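Local coordinates for protein glucosamine-6-phosphate deaminase (Thermotoga maritima, PDB 1J5X) that belongs to the SIS family of alpha/beta proteins and folds around two parallel beta sheets flanked by helices, at residues Arg278-Leu283 with Ala288-Val293; Trp201-Lys206 with Gly297-Ser302; Glu32-Asn37 with Leu149-Arg154. All blocks are in the same frame, centred on the assembly; numbering follows the deposited sequence.

In the fold
The three contacts sample two parallel sheets. Interactions 1 and 2 meet at the outer strand 289-293 of one sheet: interaction 1 packs helix 273-285 on it, and interaction 2 places the loop after it against helix 184-205. Their centres lie about 14 Å apart and they touch directly, with D298 OD1 2.7 Å from R280 NH1 in a salt bridge and V203 CG1 3.7 Å from L291 CD1 in apolar packing. Interaction 3 belongs to the other sheet, at strand 147-150 of the SIS domain. Its centre is about 37 Å from that of interaction 1, across the chain's centre, and about 28 Å from that of interaction 2; nearest atoms remain about 21 and 17 Å away.

Interaction 1 (Arg278-Leu283 with Ala288-Val293); sequences RLRKEL and ATVLEV
R280 lays its side chain along V290, with CG 3.9 Å from V290 CG1 and the two side chains running past each other in opposite directions. CG stands anti to the backbone N (chi1 171°), and the chain stays extended to NE, which carries the guanidinium past the outer edge of the strand. There V290 O sits above one face of the group; NH2 comes within 3.1 Å of V290 O, but the angle is too poor for a hydrogen bond. NH1 instead forms a salt bridge to E292 OE1 at 2.9 Å, with an N-H...O angle of 146° and the anti lone pair as acceptor. D298 also binds NH1 and E284 takes NE, while the E292 carboxylate is shared with K268 and K277, a charge network that probably fixes the guanidinium's rotation. The two segments belong to a beta-alpha-beta unit, strand 262-267, helix 273-285 and strand 289-293, and their axes run nearly antiparallel (159°), 8.3 Å apart. Nearer the connecting turn the contact becomes apolar: L283 CB lies 4.0 Å from V290 CG2 and 4.1 Å from A288 CB. A backbone bond from A288 N to L283 O, 3.0 Å long, closes this end.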
# COMPACT_ATOMS: atom_id res chain seq x y z
N ARG A 278 8.49 0.73 -23.97
CA ARG A 278 9.90 0.66 -24.33
C ARG A 278 10.66 -0.07 -23.22
O ARG A 278 11.50 -0.93 -23.50
CB ARG A 278 10.50 2.04 -24.50
CG ARG A 278 10.06 2.79 -25.72
CD ARG A 278 10.87 4.08 -25.82
NE ARG A 278 10.47 4.90 -26.97
CZ ARG A 278 11.14 5.97 -27.39
NH1 ARG A 278 12.25 6.37 -26.76
NH2 ARG A 278 10.72 6.64 -28.47
N LEU A 279 10.36 0.25 -21.96
CA LEU A 279 11.07 -0.42 -20.84
C LEU A 279 10.71 -1.92 -20.79
O LEU A 279 11.56 -2.77 -20.55
CB LEU A 279 10.68 0.27 -19.51
CG LEU A 279 11.30 -0.32 -18.25
CD1 LEU A 279 12.84 -0.37 -18.40
CD2 LEU A 279 10.84 0.54 -17.01
N ARG A 280 9.43 -2.24 -20.98
CA ARG A 280 8.98 -3.61 -21.00
C ARG A 280 9.79 -4.41 -22.04
O ARG A 280 10.35 -5.47 -21.71
CB ARG A 280 7.50 -3.68 -21.38
CG ARG A 280 7.01 -5.09 -21.65
CD ARG A 280 5.49 -5.18 -21.78
NE ARG A 280 5.11 -6.59 -21.91
CZ ARG A 280 4.00 -7.15 -21.43
NH1 ARG A 280 3.10 -6.44 -20.75
NH2 ARG A 280 3.80 -8.44 -21.61
N LYS A 281 9.88 -3.89 -23.27
CA LYS A 281 10.58 -4.64 -24.33
C LYS A 281 12.06 -4.81 -23.94
O LYS A 281 12.65 -5.87 -24.16
CB LYS A 281 10.48 -3.93 -25.69
CG LYS A 281 11.05 -2.51 -25.75
CD LYS A 281 12.61 -2.47 -25.79
CE LYS A 281 13.21 -1.07 -25.59
NZ LYS A 281 12.87 -0.13 -26.68
N GLU A 282 12.63 -3.78 -23.33
CA GLU A 282 14.03 -3.86 -22.92
C GLU A 282 14.23 -4.95 -21.86
O GLU A 282 15.07 -5.85 -22.01
CB GLU A 282 14.51 -2.48 -22.47
CG GLU A 282 15.98 -2.43 -22.03
CD GLU A 282 16.37 -1.11 -21.42
OE1 GLU A 282 16.06 -0.07 -22.01
OE2 GLU A 282 17.00 -1.12 -20.34
N LEU A 283 13.42 -4.95 -20.80
CA LEU A 283 13.55 -5.96 -19.78
C LEU A 283 13.28 -7.36 -20.35
O LEU A 283 13.90 -8.35 -19.93
CB LEU A 283 12.58 -5.68 -18.63
CG LEU A 283 12.81 -4.31 -17.99
CD1 LEU A 283 11.89 -4.15 -16.80
CD2 LEU A 283 14.28 -4.17 -17.62
N ALA A 288 13.47 -11.04 -18.57
CA ALA A 288 12.37 -10.93 -17.62
C ALA A 288 10.99 -11.23 -18.21
O ALA A 288 10.79 -11.12 -19.40
CB ALA A 288 12.32 -9.48 -17.06
N THR A 289 10.08 -11.59 -17.34
CA THR A 289 8.68 -11.75 -17.70
C THR A 289 8.10 -10.40 -17.18
O THR A 289 8.31 -10.05 -16.01
CB THR A 289 8.04 -12.86 -16.88
OG1 THR A 289 8.62 -14.12 -17.26
CG2 THR A 289 6.58 -12.88 -17.09
N VAL A 290 7.39 -9.67 -18.01
CA VAL A 290 6.82 -8.38 -17.56
C VAL A 290 5.34 -8.38 -17.66
O VAL A 290 4.77 -8.85 -18.69
CB VAL A 290 7.34 -7.25 -18.39
CG1 VAL A 290 6.72 -5.91 -17.88
CG2 VAL A 290 8.89 -7.25 -18.39
N LEU A 291 4.70 -7.92 -16.59
CA LEU A 291 3.26 -7.81 -16.50
C LEU A 291 2.90 -6.34 -16.21
O LEU A 291 3.47 -5.71 -15.30
CB LEU A 291 2.75 -8.71 -15.39
CG LEU A 291 1.26 -8.91 -15.27
CD1 LEU A 291 0.95 -10.35 -14.75
CD2 LEU A 291 0.71 -7.86 -14.30
N GLU A 292 2.01 -5.77 -17.03
CA GLU A 292 1.59 -4.39 -16.76
C GLU A 292 0.23 -4.32 -16.10
O GLU A 292 -0.73 -4.99 -16.52
CB GLU A 292 1.52 -3.57 -18.05
CG GLU A 292 2.85 -3.24 -18.67
CD GLU A 292 2.68 -2.72 -20.11
OE1 GLU A 292 2.65 -3.55 -21.05
OE2 GLU A 292 2.60 -1.49 -20.30
N VAL A 293 0.13 -3.48 -15.07
CA VAL A 293 -1.13 -3.29 -14.37
C VAL A 293 -1.61 -1.91 -14.79
O VAL A 293 -0.92 -0.93 -14.54
CB VAL A 293 -0.92 -3.25 -12.83
CG1 VAL A 293 -2.25 -2.87 -12.11
CG2 VAL A 293 -0.38 -4.64 -12.37

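Interaction 2 (Trp201-Lys206 with Gly297-Ser302); sequences WKVIEK and GDIPVS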
# COMPACT_ATOMS: atom_id res chain seq x y z
N TRP A 201 -6.56 -12.52 -10.79
CA TRP A 201 -6.37 -13.93 -10.42
C TRP A 201 -6.07 -14.79 -11.61
O TRP A 201 -5.09 -15.57 -11.60
CB TRP A 201 -7.60 -14.48 -9.70
CG TRP A 201 -7.34 -15.85 -9.12
CD1 TRP A 201 -7.36 -17.04 -9.78
CD2 TRP A 201 -6.88 -16.13 -7.80
NE1 TRP A 201 -6.91 -18.05 -8.96
CE2 TRP A 201 -6.61 -17.52 -7.73
CE3 TRP A 201 -6.65 -15.33 -6.66
CZ2 TRP A 201 -6.13 -18.14 -6.55
CZ3 TRP A 201 -6.16 -15.96 -5.49
CH2 TRP A 201 -5.91 -17.35 -5.45
N LYS A 202 -6.86 -14.63 -12.68
CA LYS A 202 -6.67 -15.45 -13.87
C LYS A 202 -5.42 -15.14 -14.67
O LYS A 202 -4.80 -16.06 -15.21
CB LYS A 202 -7.94 -15.41 -14.77
CG LYS A 202 -8.33 -14.02 -15.27
CD LYS A 202 -7.43 -13.48 -16.43
CE LYS A 202 -7.58 -14.29 -17.74
NZ LYS A 202 -6.51 -13.98 -18.76
N VAL A 203 -5.05 -13.87 -14.77
CA VAL A 203 -3.85 -13.49 -15.47
C VAL A 203 -2.61 -14.04 -14.73
O VAL A 203 -1.67 -14.54 -15.35
CB VAL A 203 -3.71 -11.92 -15.54
CG1 VAL A 203 -2.33 -11.52 -15.98
CG2 VAL A 203 -4.81 -11.32 -16.50
N ILE A 204 -2.61 -13.94 -13.40
CA ILE A 204 -1.45 -14.38 -12.63
C ILE A 204 -1.37 -15.94 -12.61
O ILE A 204 -0.30 -16.52 -12.56
CB ILE A 204 -1.49 -13.78 -11.21
CG1 ILE A 204 -1.41 -12.24 -11.30
CG2 ILE A 204 -0.26 -14.31 -10.36
CD1 ILE A 204 -1.69 -11.48 -9.99
N GLU A 205 -2.52 -16.59 -12.69
CA GLU A 205 -2.52 -18.06 -12.74
C GLU A 205 -1.72 -18.60 -13.96
O GLU A 205 -1.23 -19.72 -13.93
CB GLU A 205 -3.95 -18.53 -12.80
CG GLU A 205 -4.21 -19.80 -12.09
CD GLU A 205 -5.71 -20.03 -11.92
OE1 GLU A 205 -6.08 -20.61 -10.88
OE2 GLU A 205 -6.51 -19.61 -12.81
N LYS A 206 -1.62 -17.81 -15.03
CA LYS A 206 -0.93 -18.21 -16.25
C LYS A 206 0.57 -18.07 -16.20
O LYS A 206 1.28 -18.51 -17.09
CB LYS A 206 -1.44 -17.41 -17.45
CG LYS A 206 -2.91 -17.67 -17.84
CD LYS A 206 -3.32 -16.82 -19.03
CE LYS A 206 -4.78 -17.11 -19.49
NZ LYS A 206 -5.21 -18.56 -19.34
N GLY A 297 -2.60 -2.47 -20.46
CA GLY A 297 -1.70 -3.50 -20.00
C GLY A 297 -2.40 -4.83 -19.82
O GLY A 297 -3.53 -5.01 -20.29
N ASP A 298 -1.74 -5.75 -19.12
CA ASP A 298 -2.25 -7.09 -18.88
C ASP A 298 -3.43 -7.19 -17.93
O ASP A 298 -4.25 -8.10 -18.05
CB ASP A 298 -1.10 -7.97 -18.36
CG ASP A 298 0.07 -7.99 -19.30
OD1 ASP A 298 0.99 -7.13 -19.18
OD2 ASP A 298 0.04 -8.86 -20.20
N ILE A 299 -3.48 -6.30 -16.95
CA ILE A 299 -4.59 -6.26 -15.99
C ILE A 299 -5.08 -4.81 -16.02
O ILE A 299 -4.54 -3.90 -15.37
CB ILE A 299 -4.11 -6.60 -14.55
CG1 ILE A 299 -3.52 -8.03 -14.48
CG2 ILE A 299 -5.28 -6.55 -13.59
CD1 ILE A 299 -2.94 -8.33 -12.99
N PRO A 300 -6.17 -4.55 -16.77
CA PRO A 300 -6.71 -3.21 -16.89
C PRO A 300 -7.29 -2.65 -15.62
O PRO A 300 -7.96 -3.37 -14.88
CB PRO A 300 -7.82 -3.35 -17.95
CG PRO A 300 -7.56 -4.72 -18.56
CD PRO A 300 -7.07 -5.52 -17.39
N VAL A 301 -7.01 -1.37 -15.40
CA VAL A 301 -7.56 -0.59 -14.31
C VAL A 301 -7.15 0.84 -14.62
O VAL A 301 -6.11 1.03 -15.28
CB VAL A 301 -7.04 -1.04 -12.94
CG1 VAL A 301 -5.48 -0.82 -12.87
CG2 VAL A 301 -7.77 -0.24 -11.85
N SER A 302 -7.92 1.83 -14.16
CA SER A 302 -7.59 3.24 -14.45
C SER A 302 -6.13 3.58 -14.16
O SER A 302 -5.60 3.16 -13.13
CB SER A 302 -8.47 4.16 -13.61
OG SER A 302 -8.02 5.51 -13.62
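OD1 of D298, whose backbone O meets V203 across the contact, is gripped by two donors from beyond the two segments, the backbone N of E292 and the guanidinium of R280. The first is its strongest polar partner. With OD1 held by these two, the part of D298 that meets helix 184-205 is its main chain and CB. V203 CG2 comes 3.6 Å from D298 O, and V203 CG1 lies 4.4 Å from D298 CB, at the limit of contact.

The apolar half of the contact is carried by one branch of I299. Its CG1 is 4.0 Å from both V203 CG1 and V203 CB, and V203 CG2 is scarcely farther, at 4.1 Å. This atom therefore rests against the whole branched end of the valine, and the two side chains cross at a slant. In I299 the CG1 branch lies beside the backbone N and anti to the carbonyl carbon (chi1 -61°), which turns it to the valine.

With 146 Å² buried in all, the interface is small, and the cross-segment evidence is van der Waals contact alone. The loop has other restraints: the backbones of I299 and E292 are hydrogen-bonded, and P300 O accepts from Y192 OH on the same long helix.

L291 of strand 289-293 packs against V203, D298 and I299 alike, so helix, loop and outer strand meet around one leucine. I299 also reaches S200 and F196, about one and two turns before V203 on helix 184-205, while W201 and I204 face helix 313-326 through I317.

Interaction 3 (Glu32-Asn37 with Leu149-Arg154); sequences ENFVLN and LVFPVR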
# COMPACT_ATOMS: atom_id res chain seq x y z
N GLU A 32 -19.57 2.08 1.15
CA GLU A 32 -20.87 2.73 1.33
C GLU A 32 -21.24 2.97 2.75
O GLU A 32 -21.87 3.97 3.08
CB GLU A 32 -21.97 1.93 0.63
CG GLU A 32 -21.72 1.77 -0.88
CD GLU A 32 -22.81 0.96 -1.58
OE1 GLU A 32 -23.54 0.21 -0.89
OE2 GLU A 32 -22.93 1.06 -2.83
N ASN A 33 -20.84 2.07 3.64
CA ASN A 33 -21.21 2.30 5.02
C ASN A 33 -20.28 3.17 5.83
O ASN A 33 -20.72 3.86 6.76
CB ASN A 33 -21.43 0.95 5.68
CG ASN A 33 -22.68 0.30 5.18
OD1 ASN A 33 -23.80 0.61 5.84
ND2 ASN A 33 -22.68 -0.43 4.18
N PHE A 34 -18.99 3.16 5.50
CA PHE A 34 -18.05 3.95 6.26
C PHE A 34 -17.46 5.13 5.44
O PHE A 34 -17.46 6.26 5.90
CB PHE A 34 -16.85 3.06 6.72
CG PHE A 34 -15.79 3.81 7.47
CD1 PHE A 34 -15.97 4.15 8.82
CD2 PHE A 34 -14.59 4.14 6.85
CE1 PHE A 34 -14.96 4.79 9.55
CE2 PHE A 34 -13.57 4.77 7.55
CZ PHE A 34 -13.73 5.10 8.90
N VAL A 35 -16.95 4.85 4.26
CA VAL A 35 -16.29 5.93 3.49
C VAL A 35 -17.26 7.09 3.12
O VAL A 35 -16.99 8.26 3.44
CB VAL A 35 -15.58 5.36 2.24
CG1 VAL A 35 -14.84 6.51 1.51
CG2 VAL A 35 -14.48 4.37 2.67
N LEU A 36 -18.35 6.74 2.46
CA LEU A 36 -19.34 7.73 2.08
C LEU A 36 -19.92 8.51 3.23
O LEU A 36 -20.57 9.50 2.99
CB LEU A 36 -20.49 7.07 1.37
CG LEU A 36 -20.11 6.52 0.02
CD1 LEU A 36 -21.39 5.99 -0.61
CD2 LEU A 36 -19.48 7.68 -0.84
N ASN A 37 -19.71 8.09 4.48
CA ASN A 37 -20.29 8.84 5.60
C ASN A 37 -19.25 9.65 6.35
O ASN A 37 -19.56 10.41 7.29
CB ASN A 37 -21.06 7.89 6.56
CG ASN A 37 -22.33 7.31 5.91
OD1 ASN A 37 -23.19 8.21 5.39
ND2 ASN A 37 -22.54 6.08 5.87
N LEU A 149 -9.10 7.34 14.97
CA LEU A 149 -9.92 7.08 13.80
C LEU A 149 -9.85 5.58 13.65
O LEU A 149 -8.94 5.05 13.03
CB LEU A 149 -9.32 7.76 12.54
CG LEU A 149 -10.01 7.42 11.21
CD1 LEU A 149 -11.54 7.45 11.39
CD2 LEU A 149 -9.56 8.40 10.12
N VAL A 150 -10.80 4.89 14.29
CA VAL A 150 -10.81 3.46 14.23
C VAL A 150 -11.59 2.98 13.01
O VAL A 150 -12.75 3.36 12.81
CB VAL A 150 -11.46 2.91 15.52
CG1 VAL A 150 -11.32 1.39 15.51
CG2 VAL A 150 -10.76 3.51 16.76
N PHE A 151 -10.98 2.14 12.19
CA PHE A 151 -11.62 1.62 10.99
C PHE A 151 -12.38 0.36 11.28
O PHE A 151 -11.84 -0.55 11.90
CB PHE A 151 -10.61 1.33 9.91
CG PHE A 151 -10.10 2.57 9.26
CD1 PHE A 151 -9.31 3.45 9.98
CD2 PHE A 151 -10.51 2.88 7.98
CE1 PHE A 151 -8.93 4.67 9.47
CE2 PHE A 151 -10.12 4.12 7.41
CZ PHE A 151 -9.33 5.02 8.19
N PRO A 152 -13.61 0.28 10.78
CA PRO A 152 -14.45 -0.90 11.01
C PRO A 152 -14.07 -1.96 10.01
O PRO A 152 -14.82 -2.29 9.08
CB PRO A 152 -15.86 -0.34 10.85
CG PRO A 152 -15.70 0.69 9.68
CD PRO A 152 -14.37 1.38 10.13
N VAL A 153 -12.87 -2.49 10.18
CA VAL A 153 -12.36 -3.50 9.25
C VAL A 153 -11.86 -4.68 10.08
O VAL A 153 -11.08 -4.48 11.03
CB VAL A 153 -11.14 -2.94 8.49
CG1 VAL A 153 -10.49 -3.99 7.65
CG2 VAL A 153 -11.56 -1.73 7.61
N ARG A 154 -12.30 -5.88 9.74
CA ARG A 154 -11.79 -7.06 10.48
C ARG A 154 -10.71 -7.70 9.69
O ARG A 154 -10.97 -8.23 8.63
CB ARG A 154 -12.89 -8.10 10.72
CG ARG A 154 -13.62 -7.88 12.02
CD ARG A 154 -14.35 -9.16 12.57
NE ARG A 154 -14.97 -8.87 13.87
CZ ARG A 154 -16.13 -8.23 14.07
NH1 ARG A 154 -16.87 -7.79 13.04
NH2 ARG A 154 -16.55 -8.00 15.32
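F34 projects its ring from helix 27-35 into a notch formed by P152, F151 and L149. P152 covers one face of the ring: its CD stands 3.7 Å from the F34 centroid and 21° off the ring normal, a CH-pi contact displaced toward the CD1-CE1 side, where CD1 is 3.5 Å from P152 CD. The far end of the ring is met differently. CZ points to L149 CD1, which lies near the ring plane at the edge, 4.1 Å away. F151 completes the notch obliquely, with centroids 5.1 Å apart and planes at 54°, so the pair is neither stacked nor T-shaped; F34 CE2 and F151 CE2 approach to 3.5 Å, and F34 CZ lies over a face of F151. CG of F34 is anti to the backbone N (chi1 177°), which carries the ring out to these partners. On the loop side, P152 is the centre of an inverse gamma turn, closed by a weak bond from V153 N to F151 O, and this bend presents the proline to the ring. F151 continues inward to S170 on helix 162-179 and I133 on strand 128-134. F30, one turn before F34, touches F151 and V153, so the end of helix 27-35 packs on the segment that follows outer strand 147-150.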